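Local coordinates for major capsid protein (Faustovirus, PDB 5J7O) that probably builds the capsid shell of a large double-stranded DNA virus as a trimer of double jelly-roll subunits, at residues P83-T88 with V324-Q329. Sequence-based numbering, arbitrary orientation.
Sequences PTYNST and VDIEQQ
The backbone N of Ile326 donates to Ser87 O at 2.9 Å. One residue on from Ser87 and one back from Ile326, Thr88 and Asp325 form an antiparallel non-hydrogen-bonded pair, and their side chains lie side by side on the same face of the sheet. The Thr88 hydroxyl OG1 donates a hydrogen bond to Asp325 OD1 at 2.9 Å, meeting the oxygen from above the carboxylate plane. Thr88 suits the place because its OG1, anti to the carbonyl carbon (chi1 -68°), reaches the acid while the branched CB fits a strand. This pairing lays the start of strand 88-92 against strand 320-326, which strand 186-193 flanks, in one of the four-stranded antiparallel sheets of the double jelly-roll subunit. Where 324-329 leaves its strand, the two segments stay joined by Asn86 N, which donates to Glu327 O at 3.2 Å from well above the carbonyl plane. Asn86 has a left-handed backbone (phi/psi 58/52°), which asparagine tolerates better than most residues. The bend from Thr84 to Ser87 is tied by the short Ser87 side chain, whose OG donates to Thr84 O at 2.7 Å. Tyr85 supplies a broad flat surface: Gln329 CB sits over the ring centre, 3.6 Å from the centroid, in a CH-pi contact, while Glu327 O lies at the ring edge, 3.4 Å from Tyr85 CD1. Gln387 OE1 accepts hydrogen bonds from Tyr85 OH and Gln329 NE2, and the latter also reaches Asp384 O. Ile326 brings its CG2 methyl within 3.9 Å of Tyr85 CA, its branched chain packing on Phe186 and Ile89.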
ATOM      1  N   PRO B  83       4.079 -24.494  29.369  1.00 47.69           N
ATOM      2  CA  PRO B  83       3.727 -24.765  27.974  1.00 45.73           C
ATOM      3  C   PRO B  83       4.934 -25.173  27.145  1.00 46.21           C
ATOM      4  O   PRO B  83       6.063 -24.741  27.383  1.00 45.88           O
ATOM      5  CB  PRO B  83       3.167 -23.423  27.495  1.00 45.91           C
ATOM      6  CG  PRO B  83       3.917 -22.418  28.310  1.00 45.94           C
ATOM      7  CD  PRO B  83       4.121 -23.050  29.661  1.00 46.86           C
ATOM      8  N   THR B  84       4.673 -26.026  26.156  1.00 46.65           N
ATOM      9  CA  THR B  84       5.695 -26.480  25.223  1.00 45.19           C
ATOM     10  C   THR B  84       5.102 -26.553  23.823  1.00 44.61           C
ATOM     11  O   THR B  84       3.882 -26.521  23.642  1.00 44.13           O
ATOM     12  CB  THR B  84       6.262 -27.860  25.600  1.00 45.83           C
ATOM     13  OG1 THR B  84       5.214 -28.837  25.566  1.00 46.59           O
ATOM     14  CG2 THR B  84       6.890 -27.841  26.988  1.00 45.21           C
ATOM     15  N   TYR B  85       5.987 -26.650  22.832  1.00 43.86           N
ATOM     16  CA  TYR B  85       5.562 -27.000  21.486  1.00 43.26           C
ATOM     17  C   TYR B  85       4.904 -28.378  21.487  1.00 45.26           C
ATOM     18  O   TYR B  85       5.169 -29.220  22.350  1.00 47.48           O
ATOM     19  CB  TYR B  85       6.750 -27.019  20.520  1.00 41.73           C
ATOM     20  CG  TYR B  85       7.284 -25.671  20.085  1.00 39.69           C
ATOM     21  CD1 TYR B  85       6.664 -24.947  19.072  1.00 37.78           C
ATOM     22  CD2 TYR B  85       8.439 -25.144  20.652  1.00 38.56           C
ATOM     23  CE1 TYR B  85       7.163 -23.725  18.658  1.00 36.49           C
ATOM     24  CE2 TYR B  85       8.944 -23.923  20.244  1.00 36.20           C
ATOM     25  CZ  TYR B  85       8.303 -23.217  19.247  1.00 36.37           C
ATOM     26  OH  TYR B  85       8.804 -22.003  18.839  1.00 36.60           O
ATOM     27  N   ASN B  86       4.040 -28.604  20.496  1.00 46.11           N
ATOM     28  CA  ASN B  86       3.451 -29.921  20.247  1.00 46.49           C
ATOM     29  C   ASN B  86       2.705 -30.439  21.477  1.00 47.40           C
ATOM     30  O   ASN B  86       2.935 -31.554  21.951  1.00 47.71           O
ATOM     31  CB  ASN B  86       4.527 -30.914  19.795  1.00 47.77           C
ATOM     32  CG  ASN B  86       3.947 -32.202  19.246  1.00 50.34           C
ATOM     33  OD1 ASN B  86       2.913 -32.198  18.577  1.00 52.20           O
ATOM     34  ND2 ASN B  86       4.610 -33.317  19.531  1.00 50.38           N
ATOM     35  N   SER B  87       1.801 -29.615  22.000  1.00 47.23           N
ATOM     36  CA  SER B  87       1.067 -29.974  23.205  1.00 48.60           C
ATOM     37  C   SER B  87      -0.280 -29.268  23.207  1.00 48.44           C
ATOM     38  O   SER B  87      -0.559 -28.404  22.372  1.00 48.54           O
ATOM     39  CB  SER B  87       1.860 -29.623  24.469  1.00 49.52           C
ATOM     40  OG  SER B  87       2.008 -28.219  24.602  1.00 49.34           O
ATOM     41  N   THR B  88      -1.118 -29.654  24.165  1.00 49.32           N
ATOM     42  CA  THR B  88      -2.426 -29.047  24.365  1.00 48.54           C
ATOM     43  C   THR B  88      -2.378 -28.129  25.578  1.00 47.91           C
ATOM     44  O   THR B  88      -1.964 -28.546  26.665  1.00 47.56           O
ATOM     45  CB  THR B  88      -3.505 -30.116  24.550  1.00 49.25           C
ATOM     46  OG1 THR B  88      -3.691 -30.828  23.321  1.00 49.71           O
ATOM     47  CG2 THR B  88      -4.823 -29.480  24.964  1.00 47.96           C
ATOM     48  N   VAL B 324      -6.163 -25.000  23.315  1.00 39.75           N
ATOM     49  CA  VAL B 324      -5.332 -24.630  22.176  1.00 40.13           C
ATOM     50  C   VAL B 324      -4.319 -25.741  21.932  1.00 41.03           C
ATOM     51  O   VAL B 324      -3.546 -26.089  22.832  1.00 40.37           O
ATOM     52  CB  VAL B 324      -4.611 -23.290  22.399  1.00 38.22           C
ATOM     53  CG1 VAL B 324      -3.764 -22.947  21.191  1.00 38.36           C
ATOM     54  CG2 VAL B 324      -5.612 -22.179  22.683  1.00 37.04           C
ATOM     55  N   ASP B 325      -4.324 -26.293  20.720  1.00 41.56           N
ATOM     56  CA  ASP B 325      -3.294 -27.228  20.288  1.00 43.98           C
ATOM     57  C   ASP B 325      -2.155 -26.449  19.643  1.00 43.78           C
ATOM     58  O   ASP B 325      -2.392 -25.571  18.806  1.00 45.20           O
ATOM     59  CB  ASP B 325      -3.861 -28.254  19.307  1.00 47.70           C
ATOM     60  CG  ASP B 325      -4.873 -29.181  19.952  1.00 53.06           C
ATOM     61  OD1 ASP B 325      -4.884 -29.282  21.198  1.00 54.78           O
ATOM     62  OD2 ASP B 325      -5.655 -29.816  19.212  1.00 55.26           O
ATOM     63  N   ILE B 326      -0.924 -26.769  20.032  1.00 42.31           N
ATOM     64  CA  ILE B 326       0.259 -26.031  19.606  1.00 42.30           C
ATOM     65  C   ILE B 326       1.015 -26.862  18.578  1.00 41.85           C
ATOM     66  O   ILE B 326       1.233 -28.064  18.777  1.00 42.35           O
ATOM     67  CB  ILE B 326       1.158 -25.672  20.802  1.00 43.38           C
ATOM     68  CG1 ILE B 326       0.381 -24.813  21.800  1.00 42.30           C
ATOM     69  CG2 ILE B 326       2.404 -24.939  20.336  1.00 43.59           C
ATOM     70  CD1 ILE B 326      -0.131 -23.513  21.215  1.00 40.97           C
ATOM     71  N   GLU B 327       1.410 -26.218  17.483  1.00 41.02           N
ATOM     72  CA  GLU B 327       2.129 -26.873  16.401  1.00 40.49           C
ATOM     73  C   GLU B 327       3.519 -27.316  16.863  1.00 42.61           C
ATOM     74  O   GLU B 327       4.081 -26.792  17.829  1.00 43.40           O
ATOM     75  CB  GLU B 327       2.236 -25.923  15.204  1.00 39.81           C
ATOM     76  CG  GLU B 327       2.899 -26.500  13.963  1.00 41.14           C
ATOM     77  CD  GLU B 327       2.135 -27.669  13.379  1.00 43.71           C
ATOM     78  OE1 GLU B 327       1.011 -27.456  12.878  1.00 44.77           O
ATOM     79  OE2 GLU B 327       2.656 -28.803  13.426  1.00 44.93           O
ATOM     80  N   GLN B 328       4.063 -28.312  16.166  1.00 43.92           N
ATOM     81  CA  GLN B 328       5.439 -28.727  16.397  1.00 44.63           C
ATOM     82  C   GLN B 328       6.396 -27.588  16.060  1.00 42.06           C
ATOM     83  O   GLN B 328       6.103 -26.728  15.224  1.00 39.85           O
ATOM     84  CB  GLN B 328       5.775 -29.958  15.553  1.00 47.03           C
ATOM     85  CG  GLN B 328       4.703 -31.035  15.558  1.00 49.61           C
ATOM     86  CD  GLN B 328       5.061 -32.215  14.673  1.00 51.12           C
ATOM     87  OE1 GLN B 328       6.186 -32.712  14.708  1.00 53.58           O
ATOM     88  NE2 GLN B 328       4.103 -32.665  13.871  1.00 50.10           N
ATOM     89  N   GLN B 329       7.557 -27.589  16.721  1.00 40.62           N
ATOM     90  CA  GLN B 329       8.529 -26.522  16.500  1.00 37.74           C
ATOM     91  C   GLN B 329       9.050 -26.534  15.069  1.00 34.61           C
ATOM     92  O   GLN B 329       9.303 -25.475  14.483  1.00 34.32           O
ATOM     93  CB  GLN B 329       9.691 -26.649  17.486  1.00 37.26           C
ATOM     94  CG  GLN B 329      10.676 -25.488  17.419  1.00 36.86           C
ATOM     95  CD  GLN B 329      12.052 -25.848  17.943  1.00 36.35           C
ATOM     96  OE1 GLN B 329      12.481 -27.000  17.858  1.00 37.32           O
ATOM     97  NE2 GLN B 329      12.754 -24.863  18.490  1.00 34.59           N
TER